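Local atomic coordinates of uncharacterized esterase YxiM (Bacillus subtilis, PDB entry 2O14), a protein that is probably an esterase of the GDSL lipolytic family, joining a hydrolase domain to a galactose-binding-like domain. Residues 248-260 with 297-309. Residues are numbered along the deposited sequence; the frame is centred on the assembly and turned at random.
Sequences KESEAEFKEVMRD and YRASILALAEEEK
F254 and Y297, the N-cap residue of helix 298-307, meet on the inner side of two neighbouring helices, 251-266 and 298-307, of the SGNH-hydrolase alpha/beta fold; the helices run roughly parallel, segments 251-260 and 298-307 crossing at -34°, beside a five-stranded parallel sheet. The F254 ring is tightly enclosed: Y297 CD2 lies over one face near the rim, CG of M258, a selenomethionine here, over the other, and I301 CG1 and S300 CB approach its edge, a place suited to a flat, apolar group. M258 CB also presses closely on L304 CD1. The Y297 ring reaches back across the start of helix 251-266, where E251 CA stands over its face, 3.7 Å from the centroid, in a CH-pi contact. A tyrosine fits because its far end is polar: Y297 OH donates to E249 O at 2.9 Å, in the carbonyl plane and on a lone pair. E251, extended beyond CG, slides past this ring to take the S300 OG hydrogen on the anti lone pair of OE2 (2.7 Å), giving the buried hydroxyl an acceptor.

Towards solvent, long stems pack on L304 while their charged ends reach acids, which suits lysine and arginine; K255, R259, E307 and E308 form a salt-bridge network. K255 is a knob among S300, A303, L304 and E307, its bend at chi4 (56°) bringing NZ to E307 OE2, met from above the carboxylate plane. R259 turns at chi3 (-54°), laying one guanidinium face against L304 CD2. R259 NH1 bridges to E308 OE2 at 2.7 Å, and E308 OE1 pairs with R263. R259 NH1 and R259 NH2 together grip a single oxygen, E307 OE1, at 3.1 and 3.0 Å.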
loop_
_atom_site.group_PDB
_atom_site.type_symbol
_atom_site.label_atom_id
_atom_site.label_comp_id
_atom_site.label_asym_id
_atom_site.label_seq_id
_atom_site.Cartn_x
_atom_site.Cartn_y
_atom_site.Cartn_z
ATOM N N LYS A 248 -6.246 -15.743 17.093
ATOM C CA LYS A 248 -7.045 -16.961 17.100
ATOM C C LYS A 248 -7.421 -17.360 15.677
ATOM O O LYS A 248 -8.573 -17.670 15.387
ATOM C CB LYS A 248 -8.300 -16.750 17.957
ATOM C CG LYS A 248 -7.968 -16.304 19.383
ATOM C CD LYS A 248 -9.200 -15.899 20.177
ATOM C CE LYS A 248 -9.986 -17.104 20.654
ATOM N NZ LYS A 248 -9.171 -17.966 21.559
ATOM N N GLU A 249 -6.434 -17.331 14.785
ATOM C CA GLU A 249 -6.652 -17.699 13.391
ATOM C C GLU A 249 -5.841 -18.950 13.081
ATOM O O GLU A 249 -4.647 -18.867 12.789
ATOM C CB GLU A 249 -6.226 -16.561 12.459
ATOM C CG GLU A 249 -6.363 -16.912 10.986
ATOM C CD GLU A 249 -5.721 -15.888 10.067
ATOM O OE1 GLU A 249 -6.389 -14.898 9.698
ATOM O OE2 GLU A 249 -4.537 -16.072 9.725
ATOM N N SER A 250 -6.498 -20.106 13.153
ATOM C CA SER A 250 -5.843 -21.384 12.903
ATOM C C SER A 250 -5.308 -21.448 11.486
ATOM O O SER A 250 -5.669 -20.628 10.635
ATOM C CB SER A 250 -6.823 -22.539 13.110
ATOM O OG SER A 250 -7.756 -22.601 12.041
ATOM N N GLU A 251 -4.446 -22.426 11.231
ATOM C CA GLU A 251 -3.890 -22.585 9.898
ATOM C C GLU A 251 -5.047 -22.892 8.958
ATOM O O GLU A 251 -5.065 -22.457 7.809
ATOM C CB GLU A 251 -2.866 -23.726 9.869
ATOM C CG GLU A 251 -2.046 -23.750 8.585
ATOM C CD GLU A 251 -0.884 -24.723 8.638
ATOM O OE1 GLU A 251 -0.384 -25.003 9.750
ATOM O OE2 GLU A 251 -0.459 -25.190 7.561
ATOM N N ALA A 252 -6.023 -23.636 9.464
ATOM C CA ALA A 252 -7.192 -23.985 8.670
ATOM C C ALA A 252 -7.952 -22.722 8.260
ATOM O O ALA A 252 -8.305 -22.559 7.091
ATOM C CB ALA A 252 -8.104 -24.915 9.461
ATOM N N GLU A 253 -8.202 -21.825 9.215
ATOM C CA GLU A 253 -8.927 -20.596 8.898
ATOM C C GLU A 253 -8.094 -19.791 7.911
ATOM O O GLU A 253 -8.600 -19.289 6.910
ATOM C CB GLU A 253 -9.177 -19.751 10.153
ATOM C CG GLU A 253 -10.326 -18.753 9.982
ATOM C CD GLU A 253 -10.325 -17.633 11.016
ATOM O OE1 GLU A 253 -10.008 -17.902 12.197
ATOM O OE2 GLU A 253 -10.656 -16.480 10.644
ATOM N N PHE A 254 -6.809 -19.672 8.209
ATOM C CA PHE A 254 -5.885 -18.944 7.354
ATOM C C PHE A 254 -6.036 -19.409 5.909
ATOM O O PHE A 254 -6.238 -18.604 4.999
ATOM C CB PHE A 254 -4.454 -19.190 7.828
ATOM C CG PHE A 254 -3.411 -18.757 6.847
ATOM C CD1 PHE A 254 -3.113 -17.407 6.676
ATOM C CD2 PHE A 254 -2.718 -19.704 6.092
ATOM C CE1 PHE A 254 -2.137 -17.000 5.767
ATOM C CE2 PHE A 254 -1.737 -19.311 5.177
ATOM C CZ PHE A 254 -1.443 -17.954 5.014
ATOM N N LYS A 255 -5.946 -20.722 5.718
ATOM C CA LYS A 255 -6.048 -21.334 4.399
ATOM C C LYS A 255 -7.391 -21.032 3.725
ATOM O O LYS A 255 -7.434 -20.759 2.524
ATOM C CB LYS A 255 -5.834 -22.845 4.537
ATOM C CG LYS A 255 -5.600 -23.606 3.248
ATOM C CD LYS A 255 -5.229 -25.054 3.563
ATOM C CE LYS A 255 -5.195 -25.924 2.315
ATOM N NZ LYS A 255 -4.270 -25.377 1.296
ATOM N N GLU A 256 -8.475 -21.075 4.498
ATOM C CA GLU A 256 -9.822 -20.803 3.981
ATOM C C GLU A 256 -9.989 -19.359 3.508
ATOM O O GLU A 256 -10.531 -19.107 2.433
ATOM C CB GLU A 256 -10.873 -21.058 5.057
ATOM C CG GLU A 256 -11.000 -22.482 5.545
ATOM C CD GLU A 256 -11.943 -22.582 6.738
ATOM O OE1 GLU A 256 -13.074 -22.046 6.650
ATOM O OE2 GLU A 256 -11.560 -23.191 7.763
ATOM N N VAL A 257 -9.551 -18.419 4.341
ATOM C CA VAL A 257 -9.643 -16.998 4.031
ATOM C C VAL A 257 -8.800 -16.676 2.810
ATOM O O VAL A 257 -9.235 -15.952 1.909
ATOM C CB VAL A 257 -9.146 -16.140 5.210
ATOM C CG1 VAL A 257 -9.087 -14.672 4.798
ATOM C CG2 VAL A 257 -10.068 -16.323 6.403
HETATM N N MSE A 258 -7.584 -17.212 2.798
HETATM C CA MSE A 258 -6.660 -17.005 1.690
HETATM C C MSE A 258 -7.275 -17.524 0.397
HETATM O O MSE A 258 -7.201 -16.864 -0.636
HETATM C CB MSE A 258 -5.343 -17.731 1.969
HETATM C CG MSE A 258 -4.520 -17.116 3.088
HETATM SE SE MSE A 258 -3.571 -15.520 2.508
HETATM C CE MSE A 258 -2.106 -16.410 1.583
ATOM N N ARG A 259 -7.885 -18.703 0.468
ATOM C CA ARG A 259 -8.518 -19.323 -0.693
ATOM C C ARG A 259 -9.593 -18.411 -1.275
ATOM O O ARG A 259 -9.670 -18.219 -2.487
ATOM C CB ARG A 259 -9.153 -20.659 -0.298
ATOM C CG ARG A 259 -9.716 -21.459 -1.465
ATOM C CD ARG A 259 -10.533 -22.639 -0.962
ATOM N NE ARG A 259 -9.783 -23.473 -0.028
ATOM C CZ ARG A 259 -8.758 -24.250 -0.367
ATOM N NH1 ARG A 259 -8.350 -24.311 -1.627
ATOM N NH2 ARG A 259 -8.137 -24.967 0.560
ATOM N N ASP A 260 -10.421 -17.852 -0.398
ATOM C CA ASP A 260 -11.501 -16.967 -0.809
ATOM C C ASP A 260 -10.984 -15.727 -1.528
ATOM O O ASP A 260 -11.511 -15.352 -2.577
ATOM C CB ASP A 260 -12.324 -16.547 0.405
ATOM C CG ASP A 260 -13.508 -15.688 0.032
ATOM O OD1 ASP A 260 -14.422 -16.191 -0.658
ATOM O OD2 ASP A 260 -13.518 -14.505 0.423
ATOM N N TYR A 297 2.939 -20.551 8.492
ATOM C CA TYR A 297 1.984 -21.376 7.739
ATOM C C TYR A 297 2.400 -21.661 6.291
ATOM O O TYR A 297 1.544 -21.838 5.420
ATOM C CB TYR A 297 0.591 -20.728 7.706
ATOM C CG TYR A 297 -0.110 -20.608 9.044
ATOM C CD1 TYR A 297 0.117 -21.527 10.068
ATOM C CD2 TYR A 297 -1.038 -19.591 9.268
ATOM C CE1 TYR A 297 -0.565 -21.434 11.281
ATOM C CE2 TYR A 297 -1.727 -19.491 10.473
ATOM C CZ TYR A 297 -1.487 -20.413 11.476
ATOM O OH TYR A 297 -2.167 -20.306 12.671
ATOM N N ARG A 298 3.703 -21.712 6.035
ATOM C CA ARG A 298 4.213 -21.978 4.689
ATOM C C ARG A 298 3.546 -23.174 4.021
ATOM O O ARG A 298 3.255 -23.145 2.826
ATOM C CB ARG A 298 5.729 -22.201 4.727
ATOM C CG ARG A 298 6.330 -22.641 3.396
ATOM C CD ARG A 298 7.832 -22.405 3.351
ATOM N NE ARG A 298 8.427 -22.913 2.115
ATOM C CZ ARG A 298 8.694 -24.193 1.884
ATOM N NH1 ARG A 298 8.426 -25.107 2.805
ATOM N NH2 ARG A 298 9.215 -24.562 0.725
ATOM N N ALA A 299 3.307 -24.226 4.795
ATOM C CA ALA A 299 2.688 -25.437 4.268
ATOM C C ALA A 299 1.367 -25.157 3.542
ATOM O O ALA A 299 1.120 -25.687 2.455
ATOM C CB ALA A 299 2.466 -26.437 5.404
ATOM N N SER A 300 0.525 -24.321 4.144
ATOM C CA SER A 300 -0.769 -23.978 3.561
ATOM C C SER A 300 -0.642 -23.129 2.310
ATOM O O SER A 300 -1.447 -23.250 1.385
ATOM C CB SER A 300 -1.637 -23.237 4.583
ATOM O OG SER A 300 -1.991 -24.098 5.650
ATOM N N ILE A 301 0.361 -22.258 2.288
ATOM C CA ILE A 301 0.586 -21.397 1.135
ATOM C C ILE A 301 0.973 -22.245 -0.082
ATOM O O ILE A 301 0.508 -21.994 -1.195
ATOM C CB ILE A 301 1.697 -20.359 1.428
ATOM C CG1 ILE A 301 1.286 -19.491 2.621
ATOM C CG2 ILE A 301 1.927 -19.474 0.212
ATOM C CD1 ILE A 301 2.351 -18.519 3.074
ATOM N N LEU A 302 1.818 -23.253 0.128
ATOM C CA LEU A 302 2.238 -24.125 -0.970
ATOM C C LEU A 302 1.023 -24.881 -1.505
ATOM O O LEU A 302 0.800 -24.951 -2.713
ATOM C CB LEU A 302 3.293 -25.127 -0.489
ATOM C CG LEU A 302 4.572 -24.544 0.121
ATOM C CD1 LEU A 302 5.420 -25.669 0.689
ATOM C CD2 LEU A 302 5.345 -23.764 -0.932
ATOM N N ALA A 303 0.236 -25.439 -0.591
ATOM C CA ALA A 303 -0.955 -26.191 -0.961
ATOM C C ALA A 303 -1.945 -25.336 -1.755
ATOM O O ALA A 303 -2.474 -25.774 -2.780
ATOM C CB ALA A 303 -1.626 -26.741 0.290
ATOM N N LEU A 304 -2.192 -24.119 -1.278
ATOM C CA LEU A 304 -3.112 -23.202 -1.942
ATOM C C LEU A 304 -2.687 -22.879 -3.369
ATOM O O LEU A 304 -3.526 -22.738 -4.256
ATOM C CB LEU A 304 -3.233 -21.901 -1.145
ATOM C CG LEU A 304 -4.173 -21.902 0.063
ATOM C CD1 LEU A 304 -3.908 -20.678 0.935
ATOM C CD2 LEU A 304 -5.612 -21.920 -0.427
ATOM N N ALA A 305 -1.382 -22.758 -3.593
ATOM C CA ALA A 305 -0.882 -22.442 -4.926
ATOM C C ALA A 305 -1.248 -23.542 -5.923
ATOM O O ALA A 305 -1.605 -23.266 -7.071
ATOM C CB ALA A 305 0.626 -22.254 -4.879
ATOM N N GLU A 306 -1.167 -24.788 -5.466
ATOM C CA GLU A 306 -1.473 -25.951 -6.294
ATOM C C GLU A 306 -2.976 -26.145 -6.447
ATOM O O GLU A 306 -3.473 -26.360 -7.553
ATOM C CB GLU A 306 -0.856 -27.202 -5.667
ATOM C CG GLU A 306 0.633 -27.061 -5.390
ATOM C CD GLU A 306 1.182 -28.180 -4.523
ATOM O OE1 GLU A 306 0.682 -28.351 -3.387
ATOM O OE2 GLU A 306 2.115 -28.883 -4.974
ATOM N N GLU A 307 -3.689 -26.062 -5.330
ATOM C CA GLU A 307 -5.138 -26.230 -5.308
ATOM C C GLU A 307 -5.905 -25.157 -6.085
ATOM O O GLU A 307 -6.866 -25.467 -6.796
ATOM C CB GLU A 307 -5.631 -26.246 -3.863
ATOM C CG GLU A 307 -5.223 -27.475 -3.081
ATOM C CD GLU A 307 -5.484 -27.316 -1.599
ATOM O OE1 GLU A 307 -6.527 -26.732 -1.242
ATOM O OE2 GLU A 307 -4.654 -27.780 -0.790
ATOM N N GLU A 308 -5.490 -23.899 -5.942
ATOM C CA GLU A 308 -6.154 -22.791 -6.628
ATOM C C GLU A 308 -5.439 -22.381 -7.911
ATOM O O GLU A 308 -5.835 -21.426 -8.574
ATOM C CB GLU A 308 -6.270 -21.584 -5.694
ATOM C CG GLU A 308 -7.084 -21.853 -4.436
ATOM C CD GLU A 308 -8.467 -22.412 -4.742
ATOM O OE1 GLU A 308 -9.163 -21.839 -5.608
ATOM O OE2 GLU A 308 -8.862 -23.418 -4.111
ATOM N N LYS A 309 -4.378 -23.104 -8.247
ATOM C CA LYS A 309 -3.612 -22.833 -9.456
ATOM C C LYS A 309 -3.148 -21.380 -9.576
ATOM O O LYS A 309 -3.505 -20.674 -10.518
ATOM C CB LYS A 309 -4.446 -23.215 -10.682
ATOM C CG LYS A 309 -4.912 -24.658 -10.670
ATOM C CD LYS A 309 -5.780 -24.977 -11.876
ATOM C CE LYS A 309 -6.290 -26.408 -11.812
ATOM N NZ LYS A 309 -5.170 -27.392 -11.758
#